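Extracellular serine protease (Aeromonas sobria, PDB 3WQB) cleaves peptide bonds after paired basic residues, Lys-Lys or Lys-Arg, as a calcium-binding, furin-related serine endopeptidase that is a probable virulence factor. Local coordinates at residues G3-T8 / A62-V67; F174-G179 / Y212-G217; L435-W440 / S589-G594. The protein carries 1 engineered substitution. All blocks are in the same frame, centred on the assembly; numbering follows the deposited sequence.

Interaction 1 of 3, residues G3-T8 / A62-V67; sequences GCAPLT and AHRTGV
The carbonyl oxygen of Ala5 is gripped by two nitrogens of one guanidinium group, NE and NH2 of Arg64. Arg64 NH2 lies 2.8 Å and Arg64 NE 2.9 Å from Ala5 O, and the oxygen sits in the guanidinium plane for both, the evidence for a side-on grip in which two N-H groups converge on one acceptor. NE approaches almost in line with the Ala5 C=O bond, whereas NH2 comes in from a direction tilted off the carbonyl plane. The arginine reaches this position because its chain, otherwise extended, bends at chi3 (74°), which turns the guanidinium toward the passing N-terminal loop.

Leu7 lies over one face of the same group: its CG is 3.6 Å from Arg64 CZ, centred above the plane, and CD2 is 3.5 Å from NH2. Cys4 SG approaches the guanidinium obliquely, 3.5 Å from Arg64 NE, and that sulfur is tied to Cys24 in a disulfide. The remaining nitrogen, NH1, forms a salt bridge with Glu22, so the arginine is met from near both ends of the disulfide-closed loop.

The backbone of Arg64 contributes as well. Leu7 N donates to Arg64 O at 2.8 Å with an N-H...O angle of 163°, and Pro6 CA makes a 3.3 Å CH...O contact with the same oxygen. This carbonyl belongs to the last turn of helix 60-64, which ends in a Schellman motif with Gly66, at positive phi, as its C-prime residue. Beyond the bonds, Thr65 CG2 touches Leu7 CB at 4.1 Å.

Chemically, Arg64 joins the N-terminal extension to the helix end through both its side chain and its main chain. Its buried charge is met by a carbonyl and a carboxylate, with Glu22 probably supplying most of the electrostatic balance.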
loop_
_atom_site.group_PDB
_atom_site.type_symbol
_atom_site.label_atom_id
_atom_site.label_comp_id
_atom_site.label_asym_id
_atom_site.label_seq_id
_atom_site.Cartn_x
_atom_site.Cartn_y
_atom_site.Cartn_z
ATOM N N GLY A 3 -13.557 8.376 34.360
ATOM C CA GLY A 3 -12.578 8.726 35.390
ATOM C C GLY A 3 -11.224 9.178 34.859
ATOM O O GLY A 3 -10.322 9.481 35.641
ATOM N N CYS A 4 -11.077 9.210 33.537
ATOM C CA CYS A 4 -9.852 9.683 32.909
ATOM C C CYS A 4 -10.045 11.140 32.508
ATOM O O CYS A 4 -10.683 11.454 31.496
ATOM C CB CYS A 4 -9.496 8.807 31.700
ATOM S SG CYS A 4 -7.967 9.281 30.852
ATOM N N ALA A 5 -9.504 12.025 33.337
ATOM C CA ALA A 5 -9.750 13.457 33.225
ATOM C C ALA A 5 -8.878 14.096 32.149
ATOM O O ALA A 5 -7.822 13.563 31.823
ATOM C CB ALA A 5 -9.489 14.123 34.570
ATOM N N PRO A 6 -9.304 15.251 31.605
ATOM C CA PRO A 6 -8.427 15.956 30.674
ATOM C C PRO A 6 -7.130 16.398 31.344
ATOM O O PRO A 6 -7.106 16.665 32.554
ATOM C CB PRO A 6 -9.238 17.195 30.288
ATOM C CG PRO A 6 -10.650 16.823 30.561
ATOM C CD PRO A 6 -10.610 15.925 31.744
ATOM N N LEU A 7 -6.066 16.462 30.555
ATOM C CA LEU A 7 -4.817 17.058 30.997
ATOM C C LEU A 7 -4.712 18.447 30.404
ATOM O O LEU A 7 -5.282 18.723 29.340
ATOM C CB LEU A 7 -3.625 16.216 30.545
ATOM C CG LEU A 7 -3.458 14.835 31.176
ATOM C CD1 LEU A 7 -2.343 14.087 30.456
ATOM C CD2 LEU A 7 -3.184 14.912 32.679
ATOM N N THR A 8 -3.963 19.317 31.078
ATOM C CA THR A 8 -3.737 20.667 30.560
ATOM C C THR A 8 -2.826 20.650 29.337
ATOM O O THR A 8 -2.887 21.551 28.498
ATOM C CB THR A 8 -3.122 21.600 31.617
ATOM O OG1 THR A 8 -1.778 21.192 31.888
ATOM C CG2 THR A 8 -3.938 21.582 32.899
ATOM N N ALA A 62 -2.731 12.646 23.325
ATOM C CA ALA A 62 -3.569 13.374 22.374
ATOM C C ALA A 62 -5.030 13.387 22.843
ATOM O O ALA A 62 -5.657 14.444 22.930
ATOM C CB ALA A 62 -3.451 12.790 20.982
ATOM N N HIS A 63 -5.556 12.218 23.182
ATOM C CA HIS A 63 -6.935 12.132 23.624
ATOM C C HIS A 63 -7.191 12.907 24.917
ATOM O O HIS A 63 -8.210 13.579 25.025
ATOM C CB HIS A 63 -7.374 10.673 23.741
ATOM C CG HIS A 63 -7.722 10.052 22.423
ATOM N ND1 HIS A 63 -8.656 9.046 22.301
ATOM C CD2 HIS A 63 -7.280 10.310 21.167
ATOM C CE1 HIS A 63 -8.765 8.702 21.031
ATOM N NE2 HIS A 63 -7.938 9.450 20.322
ATOM N N ARG A 64 -6.262 12.840 25.875
ATOM C CA ARG A 64 -6.432 13.544 27.141
ATOM C C ARG A 64 -6.248 15.053 27.008
ATOM O O ARG A 64 -6.632 15.783 27.908
ATOM C CB ARG A 64 -5.483 12.998 28.216
ATOM C CG ARG A 64 -5.815 11.593 28.690
ATOM C CD ARG A 64 -5.046 11.224 29.945
ATOM N NE ARG A 64 -5.594 11.905 31.118
ATOM C CZ ARG A 64 -5.057 11.885 32.335
ATOM N NH1 ARG A 64 -3.941 11.211 32.577
ATOM N NH2 ARG A 64 -5.650 12.550 33.321
ATOM N N THR A 65 -5.658 15.524 25.913
ATOM C CA THR A 65 -5.509 16.975 25.706
ATOM C C THR A 65 -6.423 17.528 24.609
ATOM O O THR A 65 -6.269 18.676 24.191
ATOM C CB THR A 65 -4.042 17.389 25.408
ATOM O OG1 THR A 65 -3.601 16.762 24.197
ATOM C CG2 THR A 65 -3.093 17.024 26.564
ATOM N N GLY A 66 -7.365 16.713 24.140
ATOM C CA GLY A 66 -8.374 17.187 23.202
ATOM C C GLY A 66 -7.937 17.234 21.749
ATOM O O GLY A 66 -8.610 17.851 20.916
ATOM N N VAL A 67 -6.807 16.599 21.438
ATOM C CA VAL A 67 -6.374 16.407 20.050
ATOM C C VAL A 67 -7.124 15.200 19.488
ATOM O O VAL A 67 -6.848 14.051 19.845
ATOM C CB VAL A 67 -4.841 16.204 19.951
ATOM C CG1 VAL A 67 -4.425 15.948 18.504
ATOM C CG2 VAL A 67 -4.082 17.420 20.514
#

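Interaction 2 of 3, residues F174-G179 / Y212-G217; sequences FNQSYG and YIKAAG
Phe174 and Tyr212 head a parallel pairing of neighbouring strands, whose short axes run 9° apart and approach to 4.9 Å. Backbone hydrogen bonds set the register: Ile213 N donates to Phe174 O, Gln176 N to Ile213 O and Ala215 N to Gln176 O. These strands belong to a beta-alpha-beta unit whose crossover carries helix 191-205.

Among aromatic contacts, the rings of Phe174 and Tyr212 point the same way, nearly parallel (9°) but slid apart, with centroids separated by 4.6 Å. Phe174 CD1 lies over the rim of the tyrosine face, 3.5 Å from Tyr212 CE2. Helix 191-205 adds Phe200, stacked on Tyr212, whose hydroxyl bonds to Leu162 O.

Two polar side chains cross the strands. Gln176 NE2 donates to Ile213 O at 3.3 Å, above the carbonyl plane and from the face opposite Gln176 N; Asn255 is its stronger partner. Lys214 folds back at chi2 (63°) and chi4, bringing NZ 2.8 Å from Tyr178 O, in the carbonyl plane on a lone pair; NZ also donates to Asn250 OD1.

Asn175 ND2 donates to Ser177 OG at 3.0 Å; Asn175 OD1 bonds to Ser343 OG, and Ser177 OG to Ala336 O, at the engineered position of the predicted charge relay, beside Asp78. Buried carbonyls are met by side-chain and backbone donors, and the lysine's charge is probably balanced by these oxygens, with Asp247 a long, weak ion pair.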
loop_
_atom_site.group_PDB
_atom_site.type_symbol
_atom_site.label_atom_id
_atom_site.label_comp_id
_atom_site.label_asym_id
_atom_site.label_seq_id
_atom_site.Cartn_x
_atom_site.Cartn_y
_atom_site.Cartn_z
ATOM N N PHE A 174 -6.124 10.672 2.381
ATOM C CA PHE A 174 -6.755 9.674 1.503
ATOM C C PHE A 174 -6.355 8.297 1.968
ATOM O O PHE A 174 -5.191 7.911 1.857
ATOM C CB PHE A 174 -6.358 9.889 0.041
ATOM C CG PHE A 174 -6.925 11.146 -0.545
ATOM C CD1 PHE A 174 -6.232 12.347 -0.465
ATOM C CD2 PHE A 174 -8.176 11.132 -1.162
ATOM C CE1 PHE A 174 -6.782 13.524 -0.997
ATOM C CE2 PHE A 174 -8.730 12.293 -1.688
ATOM C CZ PHE A 174 -8.030 13.494 -1.608
ATOM N N ASN A 175 -7.326 7.584 2.528
ATOM C CA ASN A 175 -7.092 6.247 3.046
ATOM C C ASN A 175 -7.286 5.184 1.976
ATOM O O ASN A 175 -8.373 5.065 1.419
ATOM C CB ASN A 175 -8.031 5.982 4.224
ATOM C CG ASN A 175 -7.723 4.679 4.918
ATOM O OD1 ASN A 175 -7.049 4.672 5.948
ATOM N ND2 ASN A 175 -8.196 3.568 4.353
ATOM N N GLN A 176 -6.221 4.438 1.680
ATOM C CA GLN A 176 -6.250 3.401 0.645
ATOM C C GLN A 176 -5.887 2.036 1.229
ATOM O O GLN A 176 -4.726 1.591 1.164
ATOM C CB GLN A 176 -5.295 3.736 -0.487
ATOM C CG GLN A 176 -5.530 5.088 -1.101
ATOM C CD GLN A 176 -4.357 5.462 -1.950
ATOM O OE1 GLN A 176 -4.343 5.216 -3.167
ATOM N NE2 GLN A 176 -3.310 5.970 -1.299
ATOM N N SER A 177 -6.890 1.389 1.819
ATOM C CA SER A 177 -6.721 0.077 2.444
ATOM C C SER A 177 -6.797 -1.037 1.401
ATOM O O SER A 177 -7.536 -2.023 1.573
ATOM C CB SER A 177 -7.787 -0.123 3.518
ATOM O OG SER A 177 -7.500 0.659 4.665
ATOM N N TYR A 178 -6.040 -0.874 0.318
ATOM C CA TYR A 178 -6.091 -1.794 -0.814
ATOM C C TYR A 178 -4.744 -1.888 -1.517
ATOM O O TYR A 178 -3.840 -1.101 -1.248
ATOM C CB TYR A 178 -7.207 -1.398 -1.803
ATOM C CG TYR A 178 -7.091 0.002 -2.367
ATOM C CD1 TYR A 178 -6.159 0.306 -3.373
ATOM C CD2 TYR A 178 -7.943 1.015 -1.927
ATOM C CE1 TYR A 178 -6.057 1.593 -3.901
ATOM C CE2 TYR A 178 -7.854 2.302 -2.450
ATOM C CZ TYR A 178 -6.911 2.582 -3.436
ATOM O OH TYR A 178 -6.816 3.849 -3.955
ATOM N N GLY A 179 -4.615 -2.879 -2.399
ATOM C CA GLY A 179 -3.394 -3.050 -3.155
ATOM C C GLY A 179 -3.563 -4.114 -4.215
ATOM O O GLY A 179 -4.616 -4.762 -4.311
ATOM N N TYR A 212 -1.598 10.806 1.377
ATOM C CA TYR A 212 -2.050 9.502 0.880
ATOM C C TYR A 212 -1.442 8.405 1.736
ATOM O O TYR A 212 -0.226 8.383 1.921
ATOM C CB TYR A 212 -1.658 9.327 -0.600
ATOM C CG TYR A 212 -2.425 10.264 -1.493
ATOM C CD1 TYR A 212 -1.994 11.582 -1.693
ATOM C CD2 TYR A 212 -3.596 9.847 -2.122
ATOM C CE1 TYR A 212 -2.721 12.461 -2.491
ATOM C CE2 TYR A 212 -4.334 10.714 -2.917
ATOM C CZ TYR A 212 -3.887 12.024 -3.100
ATOM O OH TYR A 212 -4.595 12.887 -3.898
ATOM N N ILE A 213 -2.296 7.531 2.274
ATOM C CA ILE A 213 -1.884 6.414 3.129
ATOM C C ILE A 213 -2.262 5.124 2.423
ATOM O O ILE A 213 -3.355 5.031 1.844
ATOM C CB ILE A 213 -2.578 6.486 4.516
ATOM C CG1 ILE A 213 -2.642 7.941 5.040
ATOM C CG2 ILE A 213 -1.928 5.519 5.496
ATOM C CD1 ILE A 213 -1.296 8.599 5.327
ATOM N N LYS A 214 -1.371 4.134 2.460
ATOM C CA LYS A 214 -1.471 3.000 1.565
ATOM C C LYS A 214 -1.091 1.681 2.241
ATOM O O LYS A 214 -0.026 1.573 2.852
ATOM C CB LYS A 214 -0.560 3.256 0.358
ATOM C CG LYS A 214 -0.558 2.176 -0.719
ATOM C CD LYS A 214 -1.933 2.012 -1.371
ATOM C CE LYS A 214 -1.837 1.238 -2.666
ATOM N NZ LYS A 214 -1.423 -0.184 -2.437
ATOM N N ALA A 215 -1.966 0.679 2.131
ATOM C CA ALA A 215 -1.698 -0.649 2.685
ATOM C C ALA A 215 -0.542 -1.328 1.957
ATOM O O ALA A 215 -0.498 -1.334 0.722
ATOM C CB ALA A 215 -2.942 -1.501 2.585
ATOM N N ALA A 216 0.389 -1.910 2.716
ATOM C CA ALA A 216 1.502 -2.635 2.102
ATOM C C ALA A 216 1.100 -3.931 1.414
ATOM O O ALA A 216 1.811 -4.403 0.533
ATOM C CB ALA A 216 2.556 -2.933 3.133
ATOM N N GLY A 217 -0.026 -4.509 1.831
ATOM C CA GLY A 217 -0.390 -5.878 1.436
ATOM C C GLY A 217 -0.282 -6.861 2.587
ATOM O O GLY A 217 0.402 -6.596 3.587
#

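Interaction 3 of 3, residues L435-W440 / S589-G594; sequences LVQLPW and SLRVLG
An antiparallel beta ladder of the C-terminal P-domain pairs Val436 and Gln437 with the end of strand 583-595. Val436 and Gly594 form a hydrogen-bonded pair: Val436 N donates to Gly594 O at 2.7 Å with a nearly straight N-H...O angle of 177°, and Gly594 N returns a bond to Val436 O. Gln437 and Leu593 follow as a non-hydrogen-bonded pair, and Leu438 N donates to Val592 O at 2.9 Å. After Leu438 the ladder is interrupted around Pro439, where a water bridges the segments, donating to Pro439 O and Leu590 O and accepting from Val592 N; backbone bonding resumes between Leu590 and Gln441.

Arg591 adds a side-chain bond here. Its CG, anti to the backbone N, carries the chain across to the other segment, where Arg591 NE donates to Leu438 O at 2.9 Å; that oxygen lies close to the guanidinium plane. The two faces of the group are covered differently. Gln437 CB lies over one, 3.8 Å from Arg591 NH2, while Trp440 CD1 lies over the other. Since the indole and guanidinium planes are 37° apart, this is a tilted approach and not a parallel stack. Gln437 NE2 is hydrogen-bonded to Glu201 OE2 of the catalytic domain, which links this edge of the P-domain to its neighbour.

Apolar contacts flank the ladder. Leu438 and Val592 lie side by side, with CD1 of Leu438 3.8 Å from CB of Val592, and both pack on Ile466 of strand 460-466 in the facing sheet. Leu435 and Leu593 instead touch Phe253. At the far end, Ser589 CB meets Trp440 CE3 at 3.6 Å. The indole also receives a CH-pi contact: Arg591 CB stands 3.6 Å from the centroid of the Trp440 six-membered ring, only 8° off its normal.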
loop_
_atom_site.group_PDB
_atom_site.type_symbol
_atom_site.label_atom_id
_atom_site.label_comp_id
_atom_site.label_asym_id
_atom_site.label_seq_id
_atom_site.Cartn_x
_atom_site.Cartn_y
_atom_site.Cartn_z
ATOM N N LEU A 435 10.345 20.368 -1.399
ATOM C CA LEU A 435 10.782 19.119 -2.007
ATOM C C LEU A 435 11.522 19.394 -3.314
ATOM O O LEU A 435 11.059 20.181 -4.150
ATOM C CB LEU A 435 9.572 18.226 -2.300
ATOM C CG LEU A 435 9.901 16.842 -2.898
ATOM C CD1 LEU A 435 10.606 15.932 -1.905
ATOM C CD2 LEU A 435 8.637 16.177 -3.413
ATOM N N VAL A 436 12.673 18.744 -3.469
ATOM C CA VAL A 436 13.411 18.721 -4.717
ATOM C C VAL A 436 13.358 17.294 -5.244
ATOM O O VAL A 436 13.703 16.334 -4.542
ATOM C CB VAL A 436 14.884 19.134 -4.498
ATOM C CG1 VAL A 436 15.688 18.970 -5.783
ATOM C CG2 VAL A 436 14.966 20.575 -3.999
ATOM N N GLN A 437 12.898 17.159 -6.480
ATOM C CA GLN A 437 12.890 15.879 -7.172
ATOM C C GLN A 437 13.957 15.948 -8.256
ATOM O O GLN A 437 13.767 16.605 -9.297
ATOM C CB GLN A 437 11.512 15.624 -7.780
ATOM C CG GLN A 437 10.403 15.613 -6.749
ATOM C CD GLN A 437 9.042 15.477 -7.372
ATOM O OE1 GLN A 437 8.729 14.446 -7.962
ATOM N NE2 GLN A 437 8.221 16.513 -7.245
ATOM N N LEU A 438 15.090 15.297 -8.008
ATOM C CA LEU A 438 16.185 15.357 -8.961
ATOM C C LEU A 438 15.782 14.658 -10.251
ATOM O O LEU A 438 15.002 13.708 -10.227
ATOM C CB LEU A 438 17.468 14.738 -8.392
ATOM C CG LEU A 438 18.148 15.454 -7.225
ATOM C CD1 LEU A 438 19.422 14.729 -6.836
ATOM C CD2 LEU A 438 18.463 16.908 -7.564
ATOM N N PRO A 439 16.303 15.132 -11.394
ATOM C CA PRO A 439 16.013 14.434 -12.639
ATOM C C PRO A 439 16.446 12.968 -12.559
ATOM O O PRO A 439 17.464 12.654 -11.935
ATOM C CB PRO A 439 16.867 15.184 -13.668
ATOM C CG PRO A 439 17.078 16.534 -13.077
ATOM C CD PRO A 439 17.151 16.320 -11.598
ATOM N N TRP A 440 15.658 12.089 -13.168
ATOM C CA TRP A 440 16.045 10.689 -13.321
ATOM C C TRP A 440 17.406 10.630 -14.010
ATOM O O TRP A 440 17.660 11.373 -14.974
ATOM C CB TRP A 440 15.027 9.939 -14.177
ATOM C CG TRP A 440 13.741 9.576 -13.502
ATOM C CD1 TRP A 440 12.549 10.226 -13.612
ATOM C CD2 TRP A 440 13.507 8.449 -12.642
ATOM N NE1 TRP A 440 11.591 9.592 -12.864
ATOM C CE2 TRP A 440 12.148 8.490 -12.265
ATOM C CE3 TRP A 440 14.317 7.420 -12.143
ATOM C CZ2 TRP A 440 11.578 7.542 -11.408
ATOM C CZ3 TRP A 440 13.749 6.469 -11.304
ATOM C CH2 TRP A 440 12.393 6.537 -10.944
ATOM N N SER A 589 17.603 3.233 -13.504
ATOM C CA SER A 589 17.510 4.670 -13.340
ATOM C C SER A 589 17.331 4.996 -11.867
ATOM O O SER A 589 16.706 4.238 -11.129
ATOM C CB SER A 589 16.343 5.237 -14.150
ATOM O OG SER A 589 16.520 4.999 -15.530
ATOM N N LEU A 590 17.880 6.134 -11.462
ATOM C CA LEU A 590 17.839 6.584 -10.077
ATOM C C LEU A 590 17.219 7.964 -9.976
ATOM O O LEU A 590 17.610 8.880 -10.707
ATOM C CB LEU A 590 19.262 6.618 -9.488
ATOM C CG LEU A 590 19.431 7.140 -8.062
ATOM C CD1 LEU A 590 18.709 6.249 -7.045
ATOM C CD2 LEU A 590 20.903 7.247 -7.714
ATOM N N ARG A 591 16.256 8.100 -9.067
ATOM C CA ARG A 591 15.700 9.398 -8.734
ATOM C C ARG A 591 15.818 9.653 -7.245
ATOM O O ARG A 591 15.312 8.881 -6.422
ATOM C CB ARG A 591 14.242 9.539 -9.180
ATOM C CG ARG A 591 13.733 10.951 -8.965
ATOM C CD ARG A 591 12.423 11.184 -9.644
ATOM N NE ARG A 591 12.405 12.526 -10.206
ATOM C CZ ARG A 591 11.386 13.056 -10.868
ATOM N NH1 ARG A 591 10.274 12.356 -11.048
ATOM N NH2 ARG A 591 11.486 14.293 -11.348
ATOM N N VAL A 592 16.503 10.735 -6.896
ATOM C CA VAL A 592 16.586 11.153 -5.504
ATOM C C VAL A 592 15.529 12.233 -5.214
ATOM O O VAL A 592 15.435 13.231 -5.935
ATOM C CB VAL A 592 18.000 11.663 -5.163
ATOM C CG1 VAL A 592 18.084 12.046 -3.703
ATOM C CG2 VAL A 592 19.045 10.597 -5.462
ATOM N N LEU A 593 14.731 12.010 -4.168
ATOM C CA LEU A 593 13.738 12.977 -3.691
ATOM C C LEU A 593 14.198 13.473 -2.328
ATOM O O LEU A 593 14.474 12.676 -1.435
ATOM C CB LEU A 593 12.363 12.310 -3.575
ATOM C CG LEU A 593 11.785 11.734 -4.865
ATOM C CD1 LEU A 593 12.172 10.285 -5.049
ATOM C CD2 LEU A 593 10.274 11.875 -4.817
ATOM N N GLY A 594 14.324 14.784 -2.168
ATOM C CA GLY A 594 14.801 15.302 -0.906
ATOM C C GLY A 594 14.677 16.801 -0.844
ATOM O O GLY A 594 13.761 17.384 -1.413
HETATM O O HOH W 1 18.195 11.447 -9.342
#

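The three contacts follow one another along the chain without interleaving. Interactions 1 and 2 belong to the catalytic half, their centres 30 Å apart: the first fastens the N-terminal loop to helix 60-64 at the periphery, the second lies in the central parallel sheet beside the predicted charge relay. Interaction 3 belongs to the P-domain, its centre 23 Å from that of interaction 2 and 42 Å from that of interaction 1. No two touch; the nearest atoms of interactions 2 and 3 are about 12 Å apart. Helix 191-205 relates these two, stacking Phe200 on Tyr212 and offering Glu201 to Gln437, so adjacent helix residues face the two domains.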